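Local coordinates for protein catechol O-methyltransferase (Niastella koreensis, PDB 7CVW) that transfers a methyl group from S-adenosyl-L-methionine to catechol-like compounds with magnesium as the preferred metal, giving meta- and para-methylated products in equal proportion, at residues N60-G65 with D134-D139. Numbering follows the deposited sequence.
Sequences NILELG and DMIFID. With MG (magnesium ion), chain C; SAH (S-adenosyl-L-homocysteine), chain E.
Leu62 and Leu64 each bond through N and O to the two residues flanking their opposite numbers, Ile136 and Ile138, the parallel pattern; strands 60-64 and 135-138 diverge by 8°. Leu62 N reaches Met135 O and Leu62 O takes Phe137 N; Leu64 N binds Phe137 O at 2.8 Å, while the last rung, Asp139 N to Leu64 O, is bent and weak. At the start of the ladder Asp134 N meets Asn60 O, and Asp134 OD2 accepts Asn60 N (3.0 Å) on its anti side; a water joins the same OD2 to Asn60 ND2, and Arg157 forms a salt bridge with OD1.

Among apolar contacts, Leu62 CD2 meets Ile136 CG2 at 4.1 Å, on the face packed by helices 118-128 and 145-154. On the other face, Glu63 and Phe137 both extend with CG anti to the backbone N (chi1 170° and -177°) and lie side by side. Glu63 OE2 thus sits at the ring edge, 3.5 Å from Phe137 CD2, and is hydrogen-bonded by Ser71.

Beyond the strand ends, the ligand amino nitrogen SAH N donates to Gly65 O (3.0 Å) and Asp139 OD2 (2.8 Å), while Asp139 OD1 binds magnesium at 2.4 Å alongside Asp165 and Asn166. Two adjacent central strands whose C-terminal ends hold the methyl donor or its product, and the metal, are characteristic of the Rossmann-like class I methyltransferase fold, here in its cation-dependent O-methyltransferase form.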
ATOM      1  N   ASN A  60      -1.497   3.121  18.860  1.00 11.21           N
ATOM      2  CA  ASN A  60      -0.929   1.910  19.494  1.00 11.61           C
ATOM      3  C   ASN A  60      -0.484   0.962  18.386  1.00 10.49           C
ATOM      4  O   ASN A  60      -1.323   0.492  17.616  1.00 10.97           O
ATOM      5  CB  ASN A  60      -1.921   1.265  20.456  1.00 12.96           C
ATOM      6  CG  ASN A  60      -2.080   2.093  21.714  1.00 17.01           C
ATOM      7  OD1 ASN A  60      -1.140   2.226  22.497  1.00 21.27           O
ATOM      8  ND2 ASN A  60      -3.242   2.702  21.893  1.00 19.62           N
ATOM      9  N   ILE A  61       0.812   0.707  18.315  1.00  9.14           N
ATOM     10  CA  ILE A  61       1.390  -0.138  17.239  1.00  8.87           C
ATOM     11  C   ILE A  61       2.133  -1.297  17.887  1.00  8.63           C
ATOM     12  O   ILE A  61       2.792  -1.084  18.944  1.00  9.07           O
ATOM     13  CB  ILE A  61       2.285   0.676  16.291  1.00  9.01           C
ATOM     14  CG1 ILE A  61       1.483   1.751  15.542  1.00  9.48           C
ATOM     15  CG2 ILE A  61       2.989  -0.256  15.314  1.00  9.49           C
ATOM     16  CD1 ILE A  61       2.354   2.675  14.768  1.00  9.66           C
ATOM     17  N   LEU A  62       1.998  -2.488  17.306  1.00  7.90           N
ATOM     18  CA  LEU A  62       2.756  -3.691  17.732  1.00  8.39           C
ATOM     19  C   LEU A  62       3.644  -4.114  16.586  1.00  8.83           C
ATOM     20  O   LEU A  62       3.140  -4.249  15.468  1.00  9.30           O
ATOM     21  CB  LEU A  62       1.797  -4.826  18.100  1.00  8.66           C
ATOM     22  CG  LEU A  62       2.412  -6.180  18.451  1.00  8.66           C
ATOM     23  CD1 LEU A  62       3.314  -6.116  19.673  1.00  8.41           C
ATOM     24  CD2 LEU A  62       1.306  -7.169  18.710  1.00  9.12           C
ATOM     25  N   GLU A  63       4.912  -4.387  16.873  1.00  8.55           N
ATOM     26  CA  GLU A  63       5.856  -4.913  15.862  1.00  8.99           C
ATOM     27  C   GLU A  63       6.483  -6.204  16.375  1.00  8.64           C
ATOM     28  O   GLU A  63       6.857  -6.280  17.561  1.00  9.64           O
ATOM     29  CB  GLU A  63       6.942  -3.888  15.580  1.00 10.06           C
ATOM     30  CG  GLU A  63       8.091  -4.415  14.747  1.00 11.19           C
ATOM     31  CD  GLU A  63       9.095  -3.321  14.430  1.00 13.95           C
ATOM     32  OE1 GLU A  63       9.797  -2.873  15.386  1.00 15.40           O
ATOM     33  OE2 GLU A  63       9.166  -2.893  13.249  1.00 14.51           O
ATOM     34  N   LEU A  64       6.565  -7.207  15.522  1.00  8.72           N
ATOM     35  CA  LEU A  64       7.301  -8.460  15.831  1.00  9.07           C
ATOM     36  C   LEU A  64       8.564  -8.427  14.990  1.00  8.89           C
ATOM     37  O   LEU A  64       8.444  -8.408  13.760  1.00  8.84           O
ATOM     38  CB  LEU A  64       6.465  -9.680  15.450  1.00  9.86           C
ATOM     39  CG  LEU A  64       5.346 -10.083  16.392  1.00 12.49           C
ATOM     40  CD1 LEU A  64       4.468  -8.938  16.792  1.00 13.77           C
ATOM     41  CD2 LEU A  64       4.505 -11.189  15.769  1.00 12.25           C
ATOM     42  N   GLY A  65       9.710  -8.425  15.647  1.00  8.60           N
ATOM     43  CA  GLY A  65      10.993  -8.437  14.954  1.00  8.67           C
ATOM     44  C   GLY A  65      11.547  -7.031  14.845  1.00  9.52           C
ATOM     45  O   GLY A  65      11.215  -6.308  13.890  1.00 10.97           O
ATOM     46  N   ASP A 134      -3.771  -0.552  16.640  1.00 11.08           N
ATOM     47  CA  ASP A 134      -4.334   0.039  15.403  1.00 10.56           C
ATOM     48  C   ASP A 134      -3.613  -0.562  14.200  1.00 10.21           C
ATOM     49  O   ASP A 134      -4.234  -0.669  13.126  1.00  9.93           O
ATOM     50  CB  ASP A 134      -4.162   1.552  15.446  1.00 11.44           C
ATOM     51  CG  ASP A 134      -4.857   2.170  16.642  1.00 12.65           C
ATOM     52  OD1 ASP A 134      -6.069   1.956  16.746  1.00 15.85           O
ATOM     53  OD2 ASP A 134      -4.175   2.768  17.509  1.00 12.40           O
ATOM     54  N   MET A 135      -2.328  -0.896  14.374  1.00 10.18           N
ATOM     55  CA  MET A 135      -1.479  -1.464  13.302  1.00 10.29           C
ATOM     56  C   MET A 135      -0.523  -2.477  13.922  1.00  9.35           C
ATOM     57  O   MET A 135      -0.023  -2.235  15.034  1.00  9.42           O
ATOM     58  CB  MET A 135      -0.703  -0.374  12.576  1.00 10.56           C
ATOM     59  CG  MET A 135       0.132  -0.896  11.443  1.00 10.81           C
ATOM     60  SD  MET A 135       0.812   0.492  10.519  1.00 13.15           S
ATOM     61  CE  MET A 135       2.022  -0.287   9.457  1.00 12.50           C
ATOM     62  N   ILE A 136      -0.329  -3.598  13.228  1.00  8.78           N
ATOM     63  CA  ILE A 136       0.562  -4.697  13.686  1.00  8.66           C
ATOM     64  C   ILE A 136       1.467  -5.045  12.525  1.00  8.40           C
ATOM     65  O   ILE A 136       0.926  -5.297  11.418  1.00  9.54           O
ATOM     66  CB  ILE A 136      -0.241  -5.911  14.196  1.00  8.34           C
ATOM     67  CG1 ILE A 136      -1.217  -5.485  15.300  1.00  8.65           C
ATOM     68  CG2 ILE A 136       0.698  -7.007  14.670  1.00  8.73           C
ATOM     69  CD1 ILE A 136      -2.087  -6.573  15.836  1.00  9.03           C
ATOM     70  N   PHE A 137       2.774  -5.037  12.754  1.00  7.91           N
ATOM     71  CA  PHE A 137       3.784  -5.393  11.734  1.00  7.87           C
ATOM     72  C   PHE A 137       4.433  -6.698  12.155  1.00  8.39           C
ATOM     73  O   PHE A 137       5.143  -6.728  13.159  1.00  9.10           O
ATOM     74  CB  PHE A 137       4.783  -4.254  11.525  1.00  7.87           C
ATOM     75  CG  PHE A 137       5.808  -4.489  10.443  1.00  8.06           C
ATOM     76  CD1 PHE A 137       5.413  -4.924   9.185  1.00  8.35           C
ATOM     77  CD2 PHE A 137       7.164  -4.245  10.652  1.00  8.54           C
ATOM     78  CE1 PHE A 137       6.351  -5.132   8.188  1.00  8.47           C
ATOM     79  CE2 PHE A 137       8.091  -4.453   9.644  1.00  8.54           C
ATOM     80  CZ  PHE A 137       7.681  -4.873   8.408  1.00  8.36           C
ATOM     81  N   ILE A 138       4.166  -7.759  11.410  1.00  7.90           N
ATOM     82  CA  ILE A 138       4.743  -9.110  11.626  1.00  8.17           C
ATOM     83  C   ILE A 138       6.000  -9.244  10.769  1.00  7.94           C
ATOM     84  O   ILE A 138       5.895  -9.270   9.527  1.00  7.58           O
ATOM     85  CB  ILE A 138       3.732 -10.200  11.286  1.00  8.29           C
ATOM     86  CG1 ILE A 138       2.451 -10.026  12.100  1.00  8.80           C
ATOM     87  CG2 ILE A 138       4.372 -11.565  11.483  1.00  8.33           C
ATOM     88  CD1 ILE A 138       1.390 -11.044  11.777  1.00  9.35           C
ATOM     89  N   ASP A 139       7.157  -9.294  11.420  1.00  7.74           N
ATOM     90  CA  ASP A 139       8.439  -9.307  10.678  1.00  7.93           C
ATOM     91  C   ASP A 139       9.518 -10.006  11.494  1.00  8.25           C
ATOM     92  O   ASP A 139      10.662  -9.593  11.423  1.00  8.00           O
ATOM     93  CB  ASP A 139       8.848  -7.895  10.272  1.00  8.15           C
ATOM     94  CG  ASP A 139       9.899  -7.926   9.182  1.00  8.64           C
ATOM     95  OD1 ASP A 139       9.910  -8.955   8.415  1.00  9.85           O
ATOM     96  OD2 ASP A 139      10.705  -6.927   9.105  1.00  8.72           O
TER
HETATM   97 MG    MG C 301      11.564  -8.153   6.902  1.00  2.50          MG
HETATM   98  N   SAH E 303      11.494  -5.187  11.175  1.00 20.00           N
HETATM   99  CA  SAH E 303      12.964  -5.047  11.136  1.00 20.00           C
HETATM  100  CB  SAH E 303      13.622  -6.352  10.664  1.00 20.00           C
HETATM  101  CG  SAH E 303      13.329  -7.538  11.521  1.00 20.00           C
HETATM  102  SD  SAH E 303      14.546  -8.823  11.020  1.00 20.00           S
HETATM  103  C   SAH E 303      13.269  -3.896  10.174  1.00 20.00           C
HETATM  104  O   SAH E 303      14.032  -3.069  10.523  1.00 20.00           O
HETATM  105  OXT SAH E 303      12.718  -3.942   9.128  1.00 20.00           O
HETATM  106  C5' SAH E 303      13.923 -10.240  11.978  1.00 20.00           C
HETATM  107  C4' SAH E 303      14.148 -10.054  13.453  1.00 20.00           C
HETATM  108  O4' SAH E 303      13.346 -11.040  14.114  1.00 20.00           O
HETATM  109  C3' SAH E 303      15.588 -10.283  13.964  1.00 20.00           C
HETATM  110  O3' SAH E 303      16.065  -9.203  14.744  1.00 20.00           O
HETATM  111  C2' SAH E 303      15.484 -11.559  14.803  1.00 20.00           C
HETATM  112  O2' SAH E 303      16.385 -11.612  15.876  1.00 20.00           O
HETATM  113  C1' SAH E 303      14.038 -11.468  15.250  1.00 20.00           C
HETATM  114  N9  SAH E 303      13.464 -12.712  15.708  1.00 20.00           N
HETATM  115  C8  SAH E 303      13.796 -13.981  15.332  1.00 20.00           C
HETATM  116  N7  SAH E 303      13.113 -14.896  15.960  1.00 20.00           N
HETATM  117  C5  SAH E 303      12.278 -14.193  16.804  1.00 20.00           C
HETATM  118  C6  SAH E 303      11.295 -14.590  17.733  1.00 20.00           C
HETATM  119  N6  SAH E 303      11.004 -15.848  17.994  1.00 20.00           N
HETATM  120  N1  SAH E 303      10.660 -13.630  18.408  1.00 20.00           N
HETATM  121  C2  SAH E 303      10.970 -12.360  18.151  1.00 20.00           C
HETATM  122  N3  SAH E 303      11.878 -11.874  17.323  1.00 20.00           N
HETATM  123  C4  SAH E 303      12.488 -12.843  16.650  1.00 20.00           C
HETATM  124  O   HOH W   1      -5.324   2.571  19.916  1.00 26.05           O
HETATM  125  O   HOH W   2      12.848  -6.155   7.111  1.00 10.03           O
HETATM  126  O   HOH W   3      12.902  -9.748   8.287  1.00 11.48           O